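Side-chain contacts in rubisco operon transcriptional regulator (PDB 5Y2W), which probably acts as a LysR-type global repressor coordinating carbon and nitrogen metabolism, its regulatory domain binding the metabolite 2-phosphoglycolate: residues N75-L80 / T203-L208; R120-N125 / F181-R186; A145-I150 / S171-L176. All coordinates share one frame; numbering follows the deposited sequence.

Contact 1. Residues N75-L80 / T203-L208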
loop_
_atom_site.group_PDB
_atom_site.type_symbol
_atom_site.label_atom_id
_atom_site.label_comp_id
_atom_site.label_asym_id
_atom_site.label_seq_id
_atom_site.Cartn_x
_atom_site.Cartn_y
_atom_site.Cartn_z
ATOM N N ASN A 75 -0.350 19.856 -17.482
ATOM C CA ASN A 75 -0.878 19.185 -18.634
ATOM C C ASN A 75 -1.301 17.757 -18.222
ATOM O O ASN A 75 -0.672 17.178 -17.356
ATOM C CB ASN A 75 0.163 19.092 -19.725
ATOM C CG ASN A 75 -0.464 18.823 -21.065
ATOM O OD1 ASN A 75 -1.037 17.755 -21.322
ATOM N ND2 ASN A 75 -0.405 19.815 -21.920
ATOM N N TYR A 76 -2.327 17.189 -18.871
ATOM C CA TYR A 76 -2.693 15.801 -18.668
ATOM C C TYR A 76 -3.657 15.192 -19.639
ATOM O O TYR A 76 -4.485 15.878 -20.248
ATOM C CB TYR A 76 -3.273 15.577 -17.277
ATOM C CG TYR A 76 -4.363 16.508 -16.854
ATOM C CD1 TYR A 76 -5.690 16.196 -17.050
ATOM C CD2 TYR A 76 -4.073 17.665 -16.177
ATOM C CE1 TYR A 76 -6.702 17.040 -16.587
ATOM C CE2 TYR A 76 -5.062 18.512 -15.732
ATOM C CZ TYR A 76 -6.384 18.189 -15.927
ATOM O OH TYR A 76 -7.341 19.076 -15.492
ATOM N N GLN A 77 -3.573 13.863 -19.729
ATOM C CA GLN A 77 -4.507 13.107 -20.538
ATOM C C GLN A 77 -5.134 11.992 -19.743
ATOM O O GLN A 77 -4.411 11.308 -19.019
ATOM C CB GLN A 77 -3.782 12.449 -21.700
ATOM C CG GLN A 77 -2.909 13.410 -22.476
ATOM C CD GLN A 77 -2.289 12.737 -23.677
ATOM O OE1 GLN A 77 -2.995 12.210 -24.522
ATOM N NE2 GLN A 77 -0.963 12.710 -23.727
ATOM N N PRO A 78 -6.444 11.735 -19.967
ATOM C CA PRO A 78 -7.030 10.541 -19.396
ATOM C C PRO A 78 -6.567 9.352 -20.187
ATOM O O PRO A 78 -6.437 9.447 -21.390
ATOM C CB PRO A 78 -8.517 10.746 -19.610
ATOM C CG PRO A 78 -8.607 11.534 -20.904
ATOM C CD PRO A 78 -7.367 12.396 -20.924
ATOM N N PHE A 79 -6.303 8.241 -19.496
ATOM C CA PHE A 79 -5.900 6.989 -20.139
ATOM C C PHE A 79 -6.681 5.762 -19.666
ATOM O O PHE A 79 -6.623 4.746 -20.308
ATOM C CB PHE A 79 -4.393 6.751 -19.990
ATOM C CG PHE A 79 -3.929 6.535 -18.570
ATOM C CD1 PHE A 79 -3.537 7.598 -17.789
ATOM C CD2 PHE A 79 -3.858 5.240 -18.044
ATOM C CE1 PHE A 79 -3.097 7.397 -16.492
ATOM C CE2 PHE A 79 -3.411 5.029 -16.750
ATOM C CZ PHE A 79 -3.041 6.097 -15.964
ATOM N N LEU A 80 -7.464 5.866 -18.594
ATOM C CA LEU A 80 -8.160 4.694 -18.030
ATOM C C LEU A 80 -9.191 5.161 -17.038
ATOM O O LEU A 80 -8.953 6.044 -16.268
ATOM C CB LEU A 80 -7.129 3.711 -17.355
ATOM C CG LEU A 80 -7.576 2.255 -17.190
ATOM C CD1 LEU A 80 -8.021 1.598 -18.488
ATOM C CD2 LEU A 80 -6.478 1.432 -16.576
ATOM N N THR A 203 8.901 9.177 -23.966
ATOM C CA THR A 203 8.750 7.818 -24.572
ATOM C C THR A 203 7.731 7.001 -23.749
ATOM O O THR A 203 6.925 6.257 -24.291
ATOM C CB THR A 203 10.090 7.038 -24.614
ATOM O OG1 THR A 203 11.143 7.887 -25.103
ATOM C CG2 THR A 203 9.981 5.795 -25.457
ATOM N N PHE A 204 7.780 7.152 -22.425
ATOM C CA PHE A 204 6.911 6.362 -21.547
ATOM C C PHE A 204 5.461 6.773 -21.756
ATOM O O PHE A 204 4.573 5.919 -21.871
ATOM C CB PHE A 204 7.282 6.497 -20.046
ATOM C CG PHE A 204 6.328 5.737 -19.157
ATOM C CD1 PHE A 204 6.315 4.345 -19.171
ATOM C CD2 PHE A 204 5.361 6.397 -18.411
ATOM C CE1 PHE A 204 5.401 3.634 -18.415
ATOM C CE2 PHE A 204 4.439 5.679 -17.648
ATOM C CZ PHE A 204 4.468 4.297 -17.655
ATOM N N LEU A 205 5.266 8.090 -21.852
ATOM C CA LEU A 205 3.974 8.724 -21.999
ATOM C C LEU A 205 3.255 8.224 -23.221
ATOM O O LEU A 205 2.083 7.791 -23.149
ATOM C CB LEU A 205 4.174 10.241 -22.035
ATOM C CG LEU A 205 2.947 11.167 -22.155
ATOM C CD1 LEU A 205 1.915 10.906 -21.047
ATOM C CD2 LEU A 205 3.378 12.643 -22.127
ATOM N N ASP A 206 3.965 8.212 -24.341
ATOM C CA ASP A 206 3.404 7.692 -25.588
ATOM C C ASP A 206 3.157 6.213 -25.459
ATOM O O ASP A 206 2.208 5.696 -26.032
ATOM C CB ASP A 206 4.363 7.920 -26.794
ATOM C CG ASP A 206 4.622 9.396 -27.077
ATOM O OD1 ASP A 206 3.759 10.225 -26.756
ATOM O OD2 ASP A 206 5.692 9.744 -27.583
ATOM N N TYR A 207 4.046 5.513 -24.749
ATOM C CA TYR A 207 3.861 4.067 -24.535
ATOM C C TYR A 207 2.559 3.794 -23.721
ATOM O O TYR A 207 1.690 2.967 -24.091
ATOM C CB TYR A 207 5.107 3.452 -23.855
ATOM C CG TYR A 207 4.857 2.029 -23.379
ATOM C CD1 TYR A 207 4.792 0.966 -24.280
ATOM C CD2 TYR A 207 4.632 1.758 -22.025
ATOM C CE1 TYR A 207 4.523 -0.322 -23.847
ATOM C CE2 TYR A 207 4.358 0.478 -21.585
ATOM C CZ TYR A 207 4.314 -0.557 -22.492
ATOM O OH TYR A 207 4.049 -1.818 -22.015
ATOM N N LEU A 208 2.422 4.538 -22.636
ATOM C CA LEU A 208 1.220 4.447 -21.787
ATOM C C LEU A 208 -0.031 4.710 -22.595
ATOM O O LEU A 208 -0.986 3.915 -22.563
ATOM C CB LEU A 208 1.316 5.449 -20.622
ATOM C CG LEU A 208 0.153 5.495 -19.609
ATOM C CD1 LEU A 208 -0.102 4.151 -18.916
ATOM C CD2 LEU A 208 0.451 6.542 -18.566
#
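Phe79 and Leu208 meet face to methyl where helix 199-211 packs on strand 74-79, within this chain an outermost strand of the mixed five-stranded sheet in this LysR-type regulatory domain, whose fold belongs to the periplasmic-binding-protein group. The two side chains cross obliquely, and the ring of Phe79 turns one face to the helix. Leu208 CD2 sits almost exactly above the ring centre, 4.1 Å from the centroid and only 8° off the normal, a clear CH-pi contact. The other methyl lies over the same face but off centre: Leu208 CD1 is 4.0 Å from Phe79 CD2. The fork of the leucine thus reaches from the centre of the ring to its CD2-CE2 side. Leu208 reaches it because CG stands anti to the backbone N (chi1 -179°) and CD2 prolongs the zigzag away from the helix. Trp187, Met209 and Thr212 also touch the Phe79 side chain, and Leu28 of helix 24-35 lies against Leu208, so the pair belongs to the buried layer between sheet and helices. An alanine at Phe79 would remove the ring and is likely to open a gap beneath both Leu208 methyls, which would lose the flat surface they rest on. One helical turn earlier and two residues back along the strand, the contact thins out. Gln77, partly exposed, points from the strand toward the helix, and Leu205 extends to meet it without any hydrogen bond between them: the closest atoms there are Gln77 NE2 and Leu205 CD1, 4.3 Å apart.

Contact 2. Residues R120-N125 / F181-R186; sequences RLAVQN and FPIKRR. With PGA (2-phosphoglycolic acid), chain B.
Ala122 meets both Ile183 and Arg185, joining helix 118-129 to the loop that leads from strand 173-176 into strand 186-192. The apolar part is light. Ile183 CD1 lies 4.0 Å from the backbone O of Ala122 and 4.5 Å from its CB, so the end of the isoleucine rests against the helix backbone as much as against the methyl, close also to the CA of Val123. Leu126, one turn further on, touches Ile183 as well. The second kind of contact is between methyl and guanidinium: Ala122 CB approaches Arg185 NH1 to 4.0 Å, obliquely to the guanidinium plane.

The polar part belongs to the 2-phosphoglycolate pocket. Arg185 is extended from CG to NE, with CG anti to its own N (chi1 178°), and this carries the guanidinium to the ligand carboxylate. Arg185 NE donates to O2 of 2-phosphoglycolate over 2.9 Å, bent at 134°. Arg185 NH2 donates to the same ligand O2 at a straighter 153°; its 2.5 Å is unusually short, and the exact length is doubtful. The oxygen lies at the guanidinium edge, near its plane. Asn82, backbone-bonded to Arg185, also binds the ligand through ND2, as do Ser117, just before helix 118-129, and Gly118 N and Thr119 in its first turn.

Two N-H groups of one guanidinium edge hold that single oxygen without by themselves setting the turn of the carboxylate, and the positive charge probably offsets part of that of the anionic ligand, while the third nitrogen, NH1, is turned to the methyl of Ala122.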
loop_
_atom_site.group_PDB
_atom_site.type_symbol
_atom_site.label_atom_id
_atom_site.label_comp_id
_atom_site.label_asym_id
_atom_site.label_seq_id
_atom_site.Cartn_x
_atom_site.Cartn_y
_atom_site.Cartn_z
ATOM N N ARG A 120 -11.474 9.404 -0.370
ATOM C CA ARG A 120 -12.265 9.958 0.734
ATOM C C ARG A 120 -12.978 11.275 0.325
ATOM O O ARG A 120 -14.166 11.456 0.572
ATOM C CB ARG A 120 -11.330 10.198 1.907
ATOM C CG ARG A 120 -11.989 10.673 3.181
ATOM C CD ARG A 120 -10.927 11.140 4.147
ATOM N NE ARG A 120 -11.472 11.918 5.270
ATOM C CZ ARG A 120 -11.385 11.581 6.562
ATOM N NH1 ARG A 120 -11.925 12.378 7.480
ATOM N NH2 ARG A 120 -10.777 10.467 6.967
ATOM N N LEU A 121 -12.269 12.179 -0.326
ATOM C CA LEU A 121 -12.900 13.465 -0.661
ATOM C C LEU A 121 -14.094 13.253 -1.642
ATOM O O LEU A 121 -15.179 13.805 -1.483
ATOM C CB LEU A 121 -11.861 14.382 -1.210
ATOM C CG LEU A 121 -12.285 15.816 -1.419
ATOM C CD1 LEU A 121 -12.586 16.453 -0.068
ATOM C CD2 LEU A 121 -11.174 16.556 -2.181
ATOM N N ALA A 122 -13.932 12.405 -2.636
ATOM C CA ALA A 122 -15.066 12.089 -3.514
ATOM C C ALA A 122 -16.255 11.415 -2.763
ATOM O O ALA A 122 -17.430 11.684 -3.029
ATOM C CB ALA A 122 -14.589 11.168 -4.630
ATOM N N VAL A 123 -15.958 10.546 -1.804
ATOM C CA VAL A 123 -17.038 9.908 -1.060
ATOM C C VAL A 123 -17.699 10.987 -0.240
ATOM O O VAL A 123 -18.906 11.094 -0.226
ATOM C CB VAL A 123 -16.523 8.800 -0.146
ATOM C CG1 VAL A 123 -17.603 8.311 0.817
ATOM C CG2 VAL A 123 -15.969 7.661 -0.981
ATOM N N GLN A 124 -16.913 11.776 0.467
ATOM C CA GLN A 124 -17.516 12.867 1.264
ATOM C C GLN A 124 -18.374 13.802 0.437
ATOM O O GLN A 124 -19.443 14.220 0.870
ATOM C CB GLN A 124 -16.479 13.690 1.930
ATOM C CG GLN A 124 -15.825 12.921 3.066
ATOM C CD GLN A 124 -14.560 13.594 3.547
ATOM O OE1 GLN A 124 -13.837 14.228 2.788
ATOM N NE2 GLN A 124 -14.293 13.453 4.796
ATOM N N ASN A 125 -17.940 14.103 -0.768
ATOM C CA ASN A 125 -18.733 15.029 -1.581
ATOM C C ASN A 125 -19.973 14.402 -2.028
ATOM O O ASN A 125 -21.016 15.021 -2.024
ATOM C CB ASN A 125 -17.941 15.533 -2.757
ATOM C CG ASN A 125 -16.900 16.501 -2.298
ATOM O OD1 ASN A 125 -17.082 17.080 -1.258
ATOM N ND2 ASN A 125 -15.780 16.623 -3.006
ATOM N N PHE A 181 -23.514 4.982 -7.845
ATOM C CA PHE A 181 -22.250 4.331 -8.012
ATOM C C PHE A 181 -22.251 3.642 -9.341
ATOM O O PHE A 181 -23.289 3.242 -9.783
ATOM C CB PHE A 181 -21.991 3.357 -6.855
ATOM C CG PHE A 181 -21.571 4.071 -5.609
ATOM C CD1 PHE A 181 -22.524 4.582 -4.727
ATOM C CD2 PHE A 181 -20.227 4.293 -5.367
ATOM C CE1 PHE A 181 -22.145 5.248 -3.604
ATOM C CE2 PHE A 181 -19.835 4.990 -4.250
ATOM C CZ PHE A 181 -20.789 5.492 -3.373
ATOM N N PRO A 182 -21.073 3.456 -9.952
ATOM C CA PRO A 182 -19.752 3.869 -9.503
ATOM C C PRO A 182 -19.550 5.338 -9.552
ATOM O O PRO A 182 -20.213 6.025 -10.299
ATOM C CB PRO A 182 -18.798 3.205 -10.507
ATOM C CG PRO A 182 -19.639 2.969 -11.698
ATOM C CD PRO A 182 -21.001 2.635 -11.176
ATOM N N ILE A 183 -18.661 5.848 -8.716
ATOM C CA ILE A 183 -18.317 7.231 -8.842
ATOM C C ILE A 183 -17.447 7.275 -10.075
ATOM O O ILE A 183 -16.408 6.581 -10.148
ATOM C CB ILE A 183 -17.568 7.780 -7.639
ATOM C CG1 ILE A 183 -18.498 7.653 -6.408
ATOM C CG2 ILE A 183 -17.119 9.244 -7.913
ATOM C CD1 ILE A 183 -18.038 8.386 -5.164
ATOM N N LYS A 184 -17.909 8.012 -11.069
ATOM C CA LYS A 184 -17.185 8.069 -12.371
ATOM C C LYS A 184 -15.908 8.932 -12.247
ATOM O O LYS A 184 -15.938 10.037 -11.799
ATOM C CB LYS A 184 -18.082 8.634 -13.455
ATOM C CG LYS A 184 -19.178 7.666 -13.895
ATOM C CD LYS A 184 -20.224 8.379 -14.760
ATOM C CE LYS A 184 -21.510 7.587 -14.874
ATOM N NZ LYS A 184 -22.257 7.578 -13.578
ATOM N N ARG A 185 -14.774 8.366 -12.556
ATOM C CA ARG A 185 -13.518 9.028 -12.236
ATOM C C ARG A 185 -12.514 8.415 -13.182
ATOM O O ARG A 185 -12.729 7.337 -13.722
ATOM C CB ARG A 185 -13.269 8.752 -10.764
ATOM C CG ARG A 185 -12.026 9.244 -10.111
ATOM C CD ARG A 185 -12.064 8.708 -8.665
ATOM N NE ARG A 185 -10.914 9.072 -7.819
ATOM C CZ ARG A 185 -10.759 10.259 -7.230
ATOM N NH1 ARG A 185 -11.698 11.164 -7.357
ATOM N NH2 ARG A 185 -9.703 10.513 -6.459
ATOM N N ARG A 186 -11.405 9.075 -13.402
ATOM C CA ARG A 186 -10.539 8.606 -14.477
ATOM C C ARG A 186 -9.164 8.709 -13.926
ATOM O O ARG A 186 -8.968 9.508 -13.036
ATOM C CB ARG A 186 -10.722 9.518 -15.699
ATOM C CG ARG A 186 -12.178 9.544 -16.200
ATOM C CD ARG A 186 -12.397 10.330 -17.458
ATOM N NE ARG A 186 -12.014 9.595 -18.668
ATOM C CZ ARG A 186 -11.841 10.142 -19.894
ATOM N NH1 ARG A 186 -11.972 11.457 -20.113
ATOM N NH2 ARG A 186 -11.498 9.350 -20.916
HETATM P P PGA B . -6.189 8.364 -3.129
HETATM O O1P PGA B . -6.468 8.252 -4.716
HETATM O O2P PGA B . -5.037 7.457 -2.849
HETATM O O3P PGA B . -7.524 7.954 -2.486
HETATM O O4P PGA B . -5.693 9.751 -2.951
HETATM C C2 PGA B . -6.698 7.077 -5.463
HETATM C C1 PGA B . -7.827 7.234 -6.474
HETATM O O1 PGA B . -8.140 6.246 -7.210
HETATM O O2 PGA B . -8.399 8.342 -6.536
#

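Contact 3. Residues A145-I150 / S171-L176; sequences AIKQAI and SELTIL
Leu173 overlaps the flank of helix 143-151, its two methyls shared between Lys147 and Ile150, residues three apart in sequence and so neighbours on one side of the helix. CD1 lies across the aliphatic stem of the lysine, 3.9 Å from Lys147 CD and about as close to CB and CG. The closest approach is on the other branch, where Leu173 CD2 comes within 3.6 Å of Ile150 CG2. The same methyl lies near the backbone O of Lys147, so the leucine branch straddles the helix surface between the two residues. Both helix side chains cross Leu173 at about a right angle. The first torsion of Ile150 (chi1 -67°) turns its longer branch, CG1, away from the leucine and leaves CB and CG2 to do the touching.

Strand 173-176 is, within this chain, an outermost strand of a three-stranded antiparallel sheet, paired with strand 81-89, in the second lobe of a periplasmic-binding-protein-like regulatory domain. Ile87 from that neighbouring strand also packs on Ile150, so the helix covers more than the edge strand. On its other side the helix reaches the second subunit, whose Pro26 and Tyr23 pack on Ala145 and Gln148.

Beyond the hydrocarbon stem, the lysine chain bends at its third torsion (chi3 -73°) and takes NZ to the backbone O of Thr163 and to a salt bridge with Glu167. The buried side chain thus presents apolar carbons to Leu173 while its charged end is paired. Glu167 is also hydrogen-bonded to Ser171 OG, which ties the loop before the strand into the same polar cluster. A weak hydrogen bond runs to that hydroxyl from the backbone of the leucine: Leu173 N to Ser171 OG, 3.4 Å but nearly straight at 165°.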
loop_
_atom_site.group_PDB
_atom_site.type_symbol
_atom_site.label_atom_id
_atom_site.label_comp_id
_atom_site.label_asym_id
_atom_site.label_seq_id
_atom_site.Cartn_x
_atom_site.Cartn_y
_atom_site.Cartn_z
ATOM N N ALA A 145 -5.614 -2.096 3.741
ATOM C CA ALA A 145 -6.094 -2.111 5.148
ATOM C C ALA A 145 -7.604 -2.124 5.175
ATOM O O ALA A 145 -8.167 -2.890 5.921
ATOM C CB ALA A 145 -5.583 -0.894 5.884
ATOM N N ILE A 146 -8.235 -1.293 4.314
ATOM C CA ILE A 146 -9.634 -1.229 4.245
ATOM C C ILE A 146 -10.239 -2.517 3.731
ATOM O O ILE A 146 -11.236 -2.990 4.281
ATOM C CB ILE A 146 -10.140 -0.047 3.399
ATOM C CG1 ILE A 146 -9.786 1.253 4.072
ATOM C CG2 ILE A 146 -11.642 -0.148 3.271
ATOM C CD1 ILE A 146 -10.148 2.500 3.308
ATOM N N LYS A 147 -9.657 -3.141 2.724
ATOM C CA LYS A 147 -10.206 -4.448 2.277
ATOM C C LYS A 147 -10.140 -5.518 3.393
ATOM O O LYS A 147 -11.055 -6.333 3.549
ATOM C CB LYS A 147 -9.457 -4.979 1.086
ATOM C CG LYS A 147 -9.732 -4.148 -0.168
ATOM C CD LYS A 147 -9.166 -4.811 -1.406
ATOM C CE LYS A 147 -7.647 -4.732 -1.509
ATOM N NZ LYS A 147 -7.244 -5.670 -2.589
ATOM N N GLN A 148 -9.010 -5.585 4.080
ATOM C CA GLN A 148 -8.901 -6.419 5.280
ATOM C C GLN A 148 -9.982 -6.089 6.312
ATOM O O GLN A 148 -10.615 -6.964 6.820
ATOM C CB GLN A 148 -7.531 -6.235 5.942
ATOM C CG GLN A 148 -6.467 -7.156 5.412
ATOM C CD GLN A 148 -6.773 -8.615 5.671
ATOM O OE1 GLN A 148 -7.374 -8.983 6.680
ATOM N NE2 GLN A 148 -6.414 -9.444 4.723
ATOM N N ALA A 149 -10.209 -4.824 6.604
ATOM C CA ALA A 149 -11.264 -4.500 7.592
ATOM C C ALA A 149 -12.661 -4.955 7.173
ATOM O O ALA A 149 -13.449 -5.488 7.989
ATOM C CB ALA A 149 -11.243 -3.028 7.952
ATOM N N ILE A 150 -12.947 -4.831 5.880
ATOM C CA ILE A 150 -14.232 -5.211 5.383
ATOM C C ILE A 150 -14.340 -6.717 5.506
ATOM O O ILE A 150 -15.365 -7.221 5.915
ATOM C CB ILE A 150 -14.416 -4.849 3.927
ATOM C CG1 ILE A 150 -14.442 -3.332 3.756
ATOM C CG2 ILE A 150 -15.688 -5.483 3.357
ATOM C CD1 ILE A 150 -14.259 -2.942 2.309
ATOM N N SER A 171 -12.783 -14.806 -2.367
ATOM C CA SER A 171 -12.883 -13.428 -1.952
ATOM C C SER A 171 -14.213 -13.230 -1.221
ATOM O O SER A 171 -15.290 -13.576 -1.681
ATOM C CB SER A 171 -12.740 -12.413 -3.072
ATOM O OG SER A 171 -12.596 -11.121 -2.473
ATOM N N GLU A 172 -14.068 -12.658 -0.050
ATOM C CA GLU A 172 -15.152 -12.314 0.830
ATOM C C GLU A 172 -15.842 -11.014 0.409
ATOM O O GLU A 172 -16.916 -10.701 0.909
ATOM C CB GLU A 172 -14.536 -12.137 2.232
ATOM C CG GLU A 172 -14.134 -13.457 2.880
ATOM C CD GLU A 172 -15.365 -14.202 3.359
ATOM O OE1 GLU A 172 -15.580 -14.146 4.542
ATOM O OE2 GLU A 172 -16.144 -14.752 2.567
ATOM N N LEU A 173 -15.222 -10.283 -0.517
ATOM C CA LEU A 173 -15.615 -8.937 -0.857
ATOM C C LEU A 173 -16.585 -8.943 -2.000
ATOM O O LEU A 173 -16.530 -9.775 -2.833
ATOM C CB LEU A 173 -14.408 -8.118 -1.280
ATOM C CG LEU A 173 -13.315 -8.104 -0.264
ATOM C CD1 LEU A 173 -12.276 -7.133 -0.813
ATOM C CD2 LEU A 173 -13.872 -7.679 1.097
ATOM N N THR A 174 -17.457 -7.957 -2.028
ATOM C CA THR A 174 -18.482 -7.904 -3.024
ATOM C C THR A 174 -18.787 -6.436 -3.268
ATOM O O THR A 174 -18.639 -5.605 -2.353
ATOM C CB THR A 174 -19.746 -8.666 -2.511
ATOM O OG1 THR A 174 -20.685 -8.764 -3.555
ATOM C CG2 THR A 174 -20.442 -7.915 -1.384
ATOM N N ILE A 175 -19.213 -6.122 -4.477
ATOM C CA ILE A 175 -19.662 -4.774 -4.829
ATOM C C ILE A 175 -21.151 -4.665 -4.577
ATOM O O ILE A 175 -21.924 -5.476 -5.095
ATOM C CB ILE A 175 -19.354 -4.432 -6.291
ATOM C CG1 ILE A 175 -17.847 -4.278 -6.452
ATOM C CG2 ILE A 175 -20.000 -3.133 -6.686
ATOM C CD1 ILE A 175 -17.344 -4.447 -7.865
ATOM N N LEU A 176 -21.549 -3.695 -3.744
ATOM C CA LEU A 176 -22.954 -3.390 -3.581
ATOM C C LEU A 176 -23.422 -2.427 -4.696
ATOM O O LEU A 176 -22.809 -1.354 -4.945
ATOM C CB LEU A 176 -23.197 -2.774 -2.228
ATOM C CG LEU A 176 -22.829 -3.635 -0.998
ATOM C CD1 LEU A 176 -23.213 -2.859 0.248
ATOM C CD2 LEU A 176 -23.531 -4.985 -1.028
#

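Contacts 1 and 3 are buried helix-on-edge-strand packings on opposite sides of the chain's centre, about 31 Å apart between centres, one on the five-stranded sheet and one on the three-stranded sheet. Contact 1 relies on an aromatic face, whereas contact 3 is aliphatic and borrows the stem of a lysine paired at its charged end. Contact 2 lies between them, nearer the centre and only partly buried, and is the one that includes the ligand, so its chemistry turns to hydrogen bonds from a guanidinium to a carboxylate. Its loop follows strand 173-176 of contact 3 and leads into strand 186-192, which pairs with strand 74-79 of contact 1; Arg186 packs against Pro78 and Leu80 there.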